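PDB 5XCJ: vacuolar protein sorting-associated protein 29 from Entamoeba histolytica, which probably serves retromer-dependent protein transport and binds metal ions, zinc among them, through a calcineurin-like metallophosphatase fold. Local coordinates for residues I75-N79 / F80-L84; G83-G87 / H88-P92; L153-D157 / S158-I162. The protein carries 1 engineered substitution. All blocks are in the same frame, centred on the assembly; numbering follows the deposited sequence.

Contact 1: I75-N79 / F80-L84; sequences IKIGN and FKIGL
Phe80, the first residue of the second strand, has Ile77 O of the strand before the turn at its ring edge, close to its plane, while Asn79 C approaches obliquely. The same oxygen takes the N-H of Phe80 at 2.9 Å, from Ile77 O to Phe80 N. In return Ile77 N gives its hydrogen to Phe80 O. Together the two bonds close a two-residue beta hairpin whose type II' turn has Gly78 and Asn79 at its corners; Gly78 carries the positive phi of 60° that this turn needs. Beyond it, Ile75 and Ile82 form a second antiparallel hydrogen-bonded pair, Ile82 N lying 2.7 Å from Ile75 O. On the face shared by Ile75, Ile77, Phe80 and Ile82, methyl meets methyl where Ile77 CD1 and Ile82 CD1 come within 3.5 Å, the two side chains slanting across each other. Ile82 also rests on Leu35 and Ile110. The other face belongs to lysines. Lys76, its CG anti to the backbone N (chi1 179°) and its chain bent at chi2, lays Lys76 CD 3.0 Å from Phe80 O, a tight contact, and 3.6 Å from Lys81 CG.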
ATOM      1  N   ILE A  75       2.993  10.182   7.943  1.00 17.12           N
ATOM      2  CA  ILE A  75       2.351  11.300   7.258  1.00 17.22           C
ATOM      3  C   ILE A  75       0.988  11.605   7.860  1.00 17.30           C
ATOM      4  O   ILE A  75       0.197  10.697   8.077  1.00 19.64           O
ATOM      5  CB  ILE A  75       2.145  10.999   5.764  1.00 16.04           C
ATOM      6  CG1 ILE A  75       3.494  10.882   5.049  1.00 21.85           C
ATOM      7  CG2 ILE A  75       1.261  12.061   5.136  1.00 19.00           C
ATOM      8  CD1 ILE A  75       3.412  10.334   3.643  1.00 22.90           C
ATOM      9  N   LYS A  76       0.708  12.877   8.098  1.00 14.12           N
ATOM     10  CA  LYS A  76      -0.570  13.265   8.671  1.00 14.02           C
ATOM     11  C   LYS A  76      -1.508  13.768   7.587  1.00 15.44           C
ATOM     12  O   LYS A  76      -1.192  14.703   6.862  1.00 19.63           O
ATOM     13  CB  LYS A  76      -0.375  14.349   9.726  1.00 16.72           C
ATOM     14  CG  LYS A  76      -1.658  14.838  10.379  1.00 15.57           C
ATOM     15  CD  LYS A  76      -2.319  13.742  11.192  1.00 17.77           C
ATOM     16  CE  LYS A  76      -3.676  14.180  11.723  1.00 21.50           C
ATOM     17  NZ  LYS A  76      -3.628  14.649  13.135  1.00 23.81           N
ATOM     18  N   ILE A  77      -2.636  13.089   7.444  1.00 17.19           N
ATOM     19  CA  ILE A  77      -3.648  13.473   6.474  1.00 15.47           C
ATOM     20  C   ILE A  77      -4.979  13.581   7.200  1.00 15.43           C
ATOM     21  O   ILE A  77      -5.401  12.644   7.869  1.00 16.47           O
ATOM     22  CB  ILE A  77      -3.715  12.471   5.314  1.00 16.53           C
ATOM     23  CG1 ILE A  77      -2.365  12.415   4.597  1.00 14.12           C
ATOM     24  CG2 ILE A  77      -4.825  12.840   4.348  1.00 16.69           C
ATOM     25  CD1 ILE A  77      -2.134  11.146   3.816  1.00 13.42           C
ATOM     26  N   GLY A  78      -5.644  14.719   7.045  1.00 15.16           N
ATOM     27  CA  GLY A  78      -6.902  14.948   7.726  1.00 16.06           C
ATOM     28  C   GLY A  78      -6.649  14.862   9.218  1.00 15.66           C
ATOM     29  O   GLY A  78      -5.761  15.518   9.735  1.00 15.93           O
ATOM     30  N   ASN A  79      -7.415  14.018   9.901  1.00 16.87           N
ATOM     31  CA  ASN A  79      -7.262  13.808  11.339  1.00 15.77           C
ATOM     32  C   ASN A  79      -6.483  12.528  11.648  1.00 15.05           C
ATOM     33  O   ASN A  79      -6.442  12.091  12.791  1.00 14.60           O
ATOM     34  CB  ASN A  79      -8.624  13.756  12.029  1.00 16.52           C
ATOM     35  CG  ASN A  79      -9.212  15.133  12.270  1.00 17.73           C
ATOM     36  OD1 ASN A  79      -8.506  16.133  12.256  1.00 18.33           O
ATOM     37  ND2 ASN A  79     -10.516  15.180  12.491  1.00 16.38           N
ATOM     38  N   PHE A  80      -5.872  11.942  10.628  1.00 18.41           N
ATOM     39  CA  PHE A  80      -5.162  10.681  10.791  1.00 15.87           C
ATOM     40  C   PHE A  80      -3.645  10.753  10.639  1.00 14.88           C
ATOM     41  O   PHE A  80      -3.141  11.300   9.674  1.00 15.57           O
ATOM     42  CB  PHE A  80      -5.673   9.670   9.765  1.00 14.16           C
ATOM     43  CG  PHE A  80      -7.114   9.282   9.942  1.00 14.39           C
ATOM     44  CD1 PHE A  80      -7.463   8.247  10.779  1.00 11.11           C
ATOM     45  CD2 PHE A  80      -8.109   9.935   9.241  1.00 17.49           C
ATOM     46  CE1 PHE A  80      -8.783   7.881  10.934  1.00 13.64           C
ATOM     47  CE2 PHE A  80      -9.431   9.574   9.392  1.00 16.08           C
ATOM     48  CZ  PHE A  80      -9.769   8.544  10.238  1.00 14.47           C
ATOM     49  N   LYS A  81      -2.929  10.170  11.595  1.00 13.64           N
ATOM     50  CA  LYS A  81      -1.481  10.091  11.513  1.00 15.17           C
ATOM     51  C   LYS A  81      -1.276   8.735  10.850  1.00 14.18           C
ATOM     52  O   LYS A  81      -1.775   7.728  11.337  1.00 13.16           O
ATOM     53  CB  LYS A  81      -0.835  10.115  12.894  1.00 17.36           C
ATOM     54  CG  LYS A  81      -0.540  11.502  13.430  1.00 20.69           C
ATOM     55  CD  LYS A  81       0.088  11.442  14.811  1.00 20.99           C
ATOM     56  CE  LYS A  81       1.452  10.781  14.768  1.00 18.41           C
ATOM     57  NZ  LYS A  81       2.230  11.025  16.007  1.00 21.22           N
ATOM     58  N   ILE A  82      -0.563   8.717   9.733  1.00 14.21           N
ATOM     59  CA  ILE A  82      -0.361   7.487   8.984  1.00 12.07           C
ATOM     60  C   ILE A  82       1.064   6.960   9.063  1.00 13.16           C
ATOM     61  O   ILE A  82       2.023   7.683   8.818  1.00 16.04           O
ATOM     62  CB  ILE A  82      -0.753   7.676   7.500  1.00 12.39           C
ATOM     63  CG1 ILE A  82      -2.232   8.051   7.381  1.00 14.86           C
ATOM     64  CG2 ILE A  82      -0.454   6.424   6.694  1.00 12.79           C
ATOM     65  CD1 ILE A  82      -2.665   8.410   5.977  1.00 14.85           C
ATOM     66  N   GLY A  83       1.176   5.679   9.384  1.00 11.87           N
ATOM     67  CA  GLY A  83       2.456   5.011   9.493  1.00 10.63           C
ATOM     68  C   GLY A  83       2.640   4.109   8.294  1.00 10.11           C
ATOM     69  O   GLY A  83       1.736   3.382   7.901  1.00 10.87           O
ATOM     70  N   LEU A  84       3.810   4.187   7.682  1.00 10.95           N
ATOM     71  CA  LEU A  84       4.093   3.384   6.506  1.00 10.28           C
ATOM     72  C   LEU A  84       5.422   2.642   6.564  1.00  9.16           C
ATOM     73  O   LEU A  84       6.443   3.231   6.886  1.00 11.86           O
ATOM     74  CB  LEU A  84       4.057   4.287   5.273  1.00 11.61           C
ATOM     75  CG  LEU A  84       4.507   3.726   3.925  1.00  9.28           C
ATOM     76  CD1 LEU A  84       3.396   2.885   3.323  1.00  8.97           C
ATOM     77  CD2 LEU A  84       4.902   4.850   2.985  1.00  9.44           C
TER

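Contact 2: G83-G87 / H88-P92; sequences GLMHG and HQVIP
The backbone bends at Gly87, in the loop after strand 80-85: Gly87 has a positive phi of 99°, and its O lies 3.3 Å from Val90 N, a hydrogen bond with the donor standing well above the carbonyl plane. The side chains of His86 and His88 then meet across this bend, ND1 to ND1. Their separation, His86 ND1 to His88 ND1, is 3.0 Å, a hydrogen bond in which either ring could be the donor. His88 ND1 lies at the edge of the His86 ring, near its plane, and the two rings touch rim to rim with their planes at 53°. At a chi1 of 65° His88 holds CG between its own backbone N and carbonyl carbon, which brings ND1 to His86. The setting is a loop of the metallophosphatase fold, where metal ligands are carried on strand ends and loops: His86 NE2 bonds to Asp8, and its side chain also touches Asn39, both zinc ligands in this protein although no zinc is bound in this chain. His86 is thereby gripped at both ring nitrogens, which should fix its rotation. Gln89 CD lies over one face of the His88 ring, offset toward its rim. The amide of Gln89 folds back toward the strand: Gln89 OE1 receives a weak bond from Gly87 N at 3.0 Å, and Gln89 NE2 gives one hydrogen bond to Glu71 and another to a water, 3.0 Å away, that also accepts from His86 N. Met85 reaches this amide from the opposite direction, with Met85 CE 3.4 Å from Gln89 NE2.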
ATOM      1  N   GLY A  83       1.176   5.679   9.384  1.00 11.87           N
ATOM      2  CA  GLY A  83       2.456   5.011   9.493  1.00 10.63           C
ATOM      3  C   GLY A  83       2.640   4.109   8.294  1.00 10.11           C
ATOM      4  O   GLY A  83       1.736   3.382   7.901  1.00 10.87           O
ATOM      5  N   LEU A  84       3.810   4.187   7.682  1.00 10.95           N
ATOM      6  CA  LEU A  84       4.093   3.384   6.506  1.00 10.28           C
ATOM      7  C   LEU A  84       5.422   2.642   6.564  1.00  9.16           C
ATOM      8  O   LEU A  84       6.443   3.231   6.886  1.00 11.86           O
ATOM      9  CB  LEU A  84       4.057   4.287   5.273  1.00 11.61           C
ATOM     10  CG  LEU A  84       4.507   3.726   3.925  1.00  9.28           C
ATOM     11  CD1 LEU A  84       3.396   2.885   3.323  1.00  8.97           C
ATOM     12  CD2 LEU A  84       4.902   4.850   2.985  1.00  9.44           C
ATOM     13  N   MET A  85       5.373   1.350   6.284  1.00  8.48           N
ATOM     14  CA  MET A  85       6.561   0.512   6.203  1.00  9.36           C
ATOM     15  C   MET A  85       6.261  -0.716   5.339  1.00  9.75           C
ATOM     16  O   MET A  85       5.106  -1.093   5.176  1.00 10.62           O
ATOM     17  CB  MET A  85       7.115   0.172   7.588  1.00 13.15           C
ATOM     18  CG  MET A  85       6.659  -1.142   8.183  1.00 12.02           C
ATOM     19  SD  MET A  85       7.609  -1.497   9.672  1.00 21.12           S
ATOM     20  CE  MET A  85       9.195  -0.808   9.241  1.00 13.88           C
ATOM     21  N   HIS A  86       7.291  -1.351   4.796  1.00  8.97           N
ATOM     22  CA  HIS A  86       7.076  -2.503   3.929  1.00  8.63           C
ATOM     23  C   HIS A  86       6.394  -3.677   4.630  1.00 10.59           C
ATOM     24  O   HIS A  86       5.525  -4.321   4.058  1.00 10.00           O
ATOM     25  CB  HIS A  86       8.367  -2.954   3.249  1.00 10.84           C
ATOM     26  CG  HIS A  86       8.168  -4.074   2.283  1.00  9.97           C
ATOM     27  ND1 HIS A  86       8.715  -5.325   2.470  1.00 11.99           N
ATOM     28  CD2 HIS A  86       7.469  -4.142   1.129  1.00  9.77           C
ATOM     29  CE1 HIS A  86       8.361  -6.111   1.472  1.00 11.54           C
ATOM     30  NE2 HIS A  86       7.606  -5.416   0.643  1.00 11.71           N
ATOM     31  N   GLY A  87       6.745  -3.913   5.887  1.00  9.99           N
ATOM     32  CA  GLY A  87       6.151  -4.991   6.650  1.00  7.81           C
ATOM     33  C   GLY A  87       6.905  -6.304   6.788  1.00  9.30           C
ATOM     34  O   GLY A  87       6.465  -7.184   7.512  1.00 11.80           O
ATOM     35  N   HIS A  88       8.027  -6.445   6.093  1.00 10.54           N
ATOM     36  CA  HIS A  88       8.854  -7.640   6.234  1.00  9.87           C
ATOM     37  C   HIS A  88       9.479  -7.692   7.635  1.00 10.66           C
ATOM     38  O   HIS A  88       9.796  -8.758   8.142  1.00 10.45           O
ATOM     39  CB  HIS A  88       9.906  -7.785   5.127  1.00 10.76           C
ATOM     40  CG  HIS A  88      10.956  -6.722   5.130  1.00 10.20           C
ATOM     41  ND1 HIS A  88      10.719  -5.439   4.690  1.00 11.21           N
ATOM     42  CD2 HIS A  88      12.261  -6.759   5.489  1.00  9.70           C
ATOM     43  CE1 HIS A  88      11.827  -4.732   4.782  1.00 11.33           C
ATOM     44  NE2 HIS A  88      12.776  -5.506   5.274  1.00 10.53           N
ATOM     45  N   GLN A  89       9.677  -6.511   8.211  1.00 11.03           N
ATOM     46  CA  GLN A  89      10.244  -6.330   9.546  1.00 11.41           C
ATOM     47  C   GLN A  89       9.311  -6.752  10.684  1.00 11.14           C
ATOM     48  O   GLN A  89       9.759  -6.973  11.803  1.00 10.14           O
ATOM     49  CB  GLN A  89      10.709  -4.893   9.759  1.00 10.27           C
ATOM     50  CG  GLN A  89      11.426  -4.290   8.571  1.00 10.90           C
ATOM     51  CD  GLN A  89      10.473  -3.615   7.618  1.00 10.44           C
ATOM     52  OE1 GLN A  89       9.319  -4.006   7.504  1.00 11.03           O
ATOM     53  NE2 GLN A  89      10.950  -2.592   6.936  1.00 12.44           N
ATOM     54  N   VAL A  90       8.023  -6.868  10.391  1.00 11.86           N
ATOM     55  CA  VAL A  90       7.065  -7.225  11.418  1.00  9.50           C
ATOM     56  C   VAL A  90       7.081  -8.729  11.607  1.00 12.32           C
ATOM     57  O   VAL A  90       6.605  -9.477  10.768  1.00 11.54           O
ATOM     58  CB  VAL A  90       5.646  -6.798  11.012  1.00  9.99           C
ATOM     59  CG1 VAL A  90       4.621  -7.322  12.003  1.00 13.41           C
ATOM     60  CG2 VAL A  90       5.563  -5.287  10.867  1.00  9.92           C
ATOM     61  N   ILE A  91       7.657  -9.160  12.726  1.00 13.17           N
ATOM     62  CA  ILE A  91       7.749 -10.579  13.049  1.00 11.77           C
ATOM     63  C   ILE A  91       6.943 -10.931  14.313  1.00 13.75           C
ATOM     64  O   ILE A  91       7.098 -10.254  15.314  1.00 13.93           O
ATOM     65  CB  ILE A  91       9.201 -11.070  13.137  1.00 12.21           C
ATOM     66  CG1 ILE A  91       9.949 -10.361  14.258  1.00 12.31           C
ATOM     67  CG2 ILE A  91       9.897 -10.860  11.805  1.00 13.13           C
ATOM     68  CD1 ILE A  91      11.327 -10.923  14.509  1.00 10.99           C
ATOM     69  N   PRO A  92       6.087 -11.955  14.281  1.00 16.17           N
ATOM     70  CA  PRO A  92       5.813 -12.796  13.110  1.00 14.76           C
ATOM     71  C   PRO A  92       5.038 -12.055  12.023  1.00 13.28           C
ATOM     72  O   PRO A  92       4.313 -11.122  12.324  1.00 16.63           O
ATOM     73  CB  PRO A  92       4.970 -13.937  13.688  1.00 16.90           C
ATOM     74  CG  PRO A  92       5.298 -13.953  15.144  1.00 17.97           C
ATOM     75  CD  PRO A  92       5.506 -12.518  15.509  1.00 15.07           C
TER
HETATM   76  O   HOH W   1      10.104  -0.457   4.950  1.00 10.16           O

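Contact 3: L153-D157 / S158-I162; sequences LEIND and SELTI
With CG1 anti to the carbonyl carbon in Ile155 (chi1 -63°) and CG anti to the backbone N in Leu160 (chi1 166°), the two side chains run side by side in the same direction, and Ile155 CG1 meets Leu160 CD1 at 3.8 Å. Leu153 and Ile162 repeat the arrangement at the next non-hydrogen-bonded pair, two residues along each strand, with Leu153 CD2 3.5 Å from Ile162 CG1. These four apolar residues occupy one face of a two-residue beta hairpin, closed by a type II' turn over Asp157 and Ser158, within the mixed sheet that also contains strand 2-6. Phe80 of the other sheet packs on Ile155 and Leu160. Between the strands, Glu154 N lies 2.9 Å from Thr161 O, and Thr161 N returns the bond to Glu154 O. Nearer the turn, Glu159 N is 2.8 Å from Asn156 O. Thr161 O and Glu159 O each also take a CA-H...O contact, from Leu153 CA and Ile155 CA, the second at 3.3 Å. On the opposite face the carboxylate of Glu154 bonds to the hydroxyl of Tyr163. The hairpin is thus two-sided: its apolar face is turned to the other sheet, whereas Glu154, Asn156 and Glu159 are exposed on its polar face, while Thr161 on that face is buried beside strand 171-179.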
ATOM      1  N   LEU A 153      -7.787   5.787  -0.793  1.00 10.74           N
ATOM      2  CA  LEU A 153      -8.400   6.268   0.433  1.00 11.10           C
ATOM      3  C   LEU A 153      -8.979   7.651   0.255  1.00 13.09           C
ATOM      4  O   LEU A 153      -8.341   8.531  -0.304  1.00 13.97           O
ATOM      5  CB  LEU A 153      -7.395   6.313   1.587  1.00 11.18           C
ATOM      6  CG  LEU A 153      -6.452   5.143   1.851  1.00  7.74           C
ATOM      7  CD1 LEU A 153      -5.588   5.472   3.058  1.00  7.87           C
ATOM      8  CD2 LEU A 153      -7.214   3.847   2.055  1.00  5.41           C
ATOM      9  N   GLU A 154     -10.203   7.827   0.727  1.00 14.35           N
ATOM     10  CA  GLU A 154     -10.836   9.127   0.684  1.00 15.74           C
ATOM     11  C   GLU A 154     -10.904   9.535   2.146  1.00 16.97           C
ATOM     12  O   GLU A 154     -11.588   8.898   2.937  1.00 19.33           O
ATOM     13  CB  GLU A 154     -12.228   9.029   0.070  1.00 18.15           C
ATOM     14  CG  GLU A 154     -13.049  10.302   0.150  1.00 21.51           C
ATOM     15  CD  GLU A 154     -14.298  10.250  -0.713  1.00 23.75           C
ATOM     16  OE1 GLU A 154     -14.669   9.153  -1.172  1.00 19.43           O
ATOM     17  OE2 GLU A 154     -14.902  11.314  -0.935  1.00 27.37           O
ATOM     18  N   ILE A 155     -10.144  10.555   2.512  1.00 19.08           N
ATOM     19  CA  ILE A 155     -10.135  11.020   3.884  1.00 18.15           C
ATOM     20  C   ILE A 155     -10.590  12.466   4.023  1.00 21.59           C
ATOM     21  O   ILE A 155     -10.032  13.369   3.409  1.00 20.21           O
ATOM     22  CB  ILE A 155      -8.722  10.929   4.492  1.00 16.65           C
ATOM     23  CG1 ILE A 155      -8.239   9.480   4.544  1.00 15.26           C
ATOM     24  CG2 ILE A 155      -8.686  11.555   5.875  1.00 15.15           C
ATOM     25  CD1 ILE A 155      -6.894   9.321   5.207  1.00 10.43           C
ATOM     26  N   ASN A 156     -11.630  12.676   4.813  1.00 23.83           N
ATOM     27  CA  ASN A 156     -12.076  14.021   5.110  1.00 21.27           C
ATOM     28  C   ASN A 156     -12.035  14.085   6.624  1.00 20.49           C
ATOM     29  O   ASN A 156     -12.894  13.506   7.279  1.00 21.09           O
ATOM     30  CB  ASN A 156     -13.495  14.250   4.601  1.00 20.18           C
ATOM     31  CG  ASN A 156     -13.895  15.712   4.642  1.00 22.97           C
ATOM     32  OD1 ASN A 156     -13.053  16.589   4.811  1.00 24.16           O
ATOM     33  ND2 ASN A 156     -15.182  15.977   4.491  1.00 21.04           N
ATOM     34  N   ASP A 157     -10.995  14.710   7.171  1.00 20.74           N
ATOM     35  CA  ASP A 157     -10.857  14.824   8.615  1.00 18.47           C
ATOM     36  C   ASP A 157     -10.822  13.445   9.260  1.00 17.21           C
ATOM     37  O   ASP A 157      -9.881  12.685   9.053  1.00 19.30           O
ATOM     38  CB  ASP A 157     -11.929  15.725   9.207  1.00 18.90           C
ATOM     39  CG  ASP A 157     -11.608  17.191   9.022  1.00 24.28           C
ATOM     40  OD1 ASP A 157     -10.417  17.532   8.921  1.00 18.83           O
ATOM     41  OD2 ASP A 157     -12.546  18.004   8.970  1.00 35.81           O
ATOM     42  N   SER A 158     -11.838  13.139  10.055  1.00 17.67           N
ATOM     43  CA  SER A 158     -11.928  11.865  10.755  1.00 15.95           C
ATOM     44  C   SER A 158     -12.704  10.796   9.993  1.00 17.22           C
ATOM     45  O   SER A 158     -12.897   9.696  10.494  1.00 18.79           O
ATOM     46  CB  SER A 158     -12.514  12.059  12.153  1.00 18.97           C
ATOM     47  OG  SER A 158     -11.593  12.718  12.993  1.00 23.54           O
ATOM     48  N   GLU A 159     -13.152  11.122   8.788  1.00 20.45           N
ATOM     49  CA  GLU A 159     -13.900  10.165   7.993  1.00 19.54           C
ATOM     50  C   GLU A 159     -12.930   9.444   7.063  1.00 16.10           C
ATOM     51  O   GLU A 159     -12.190  10.071   6.321  1.00 16.39           O
ATOM     52  CB  GLU A 159     -14.993  10.861   7.178  1.00 21.71           C
ATOM     53  CG  GLU A 159     -15.874  11.805   7.982  1.00 23.54           C
ATOM     54  CD  GLU A 159     -17.116  12.235   7.227  1.00 30.05           C
ATOM     55  OE1 GLU A 159     -17.451  11.599   6.210  1.00 26.52           O
ATOM     56  OE2 GLU A 159     -17.754  13.217   7.659  1.00 36.80           O
ATOM     57  N   LEU A 160     -12.924   8.122   7.138  1.00 15.32           N
ATOM     58  CA  LEU A 160     -12.035   7.330   6.306  1.00 12.10           C
ATOM     59  C   LEU A 160     -12.791   6.351   5.425  1.00 11.33           C
ATOM     60  O   LEU A 160     -13.592   5.564   5.909  1.00 13.25           O
ATOM     61  CB  LEU A 160     -11.035   6.577   7.185  1.00 12.63           C
ATOM     62  CG  LEU A 160     -10.218   5.445   6.563  1.00  9.04           C
ATOM     63  CD1 LEU A 160      -9.333   5.982   5.453  1.00 10.29           C
ATOM     64  CD2 LEU A 160      -9.380   4.759   7.624  1.00  8.94           C
ATOM     65  N   THR A 161     -12.540   6.409   4.125  1.00 12.59           N
ATOM     66  CA  THR A 161     -13.168   5.488   3.187  1.00 12.12           C
ATOM     67  C   THR A 161     -12.100   4.746   2.390  1.00  9.37           C
ATOM     68  O   THR A 161     -11.192   5.366   1.865  1.00 11.74           O
ATOM     69  CB  THR A 161     -14.132   6.198   2.223  1.00 14.75           C
ATOM     70  OG1 THR A 161     -15.147   6.880   2.965  1.00 16.82           O
ATOM     71  CG2 THR A 161     -14.783   5.186   1.304  1.00 15.05           C
ATOM     72  N   ILE A 162     -12.233   3.434   2.309  1.00 10.05           N
ATOM     73  CA  ILE A 162     -11.273   2.613   1.600  1.00 10.82           C
ATOM     74  C   ILE A 162     -11.880   1.948   0.378  1.00  9.39           C
ATOM     75  O   ILE A 162     -12.881   1.256   0.478  1.00 10.75           O
ATOM     76  CB  ILE A 162     -10.718   1.493   2.505  1.00  9.91           C
ATOM     77  CG1 ILE A 162      -9.814   2.069   3.591  1.00  7.34           C
ATOM     78  CG2 ILE A 162      -9.992   0.446   1.682  1.00  9.33           C
ATOM     79  CD1 ILE A 162     -10.134   1.561   4.977  1.00  8.61           C
TER

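Contacts 1 and 3 are both hairpins with type II' turns, one from each sheet of the fold, and their turns are tied together. Their centres lie about 11 Å apart, and the bridge has polar and aromatic parts: Asn79 ND2 probably bonds to Ser158 OG at 2.7 Å and Asn79 N to Asp157 O at 2.9 Å, while the rim of Phe80 packs against the same turn. Contact 2 continues strand 80-85 from contact 1, sharing Gly83 and Leu84, with centres about 17 Å apart. Strand 80-85 thus leads from the joined turns toward His86, just beyond it, beside the zinc ligands Asp8 and Asn39. Contact 3 does not touch contact 2; their nearest atoms are about 9 Å apart.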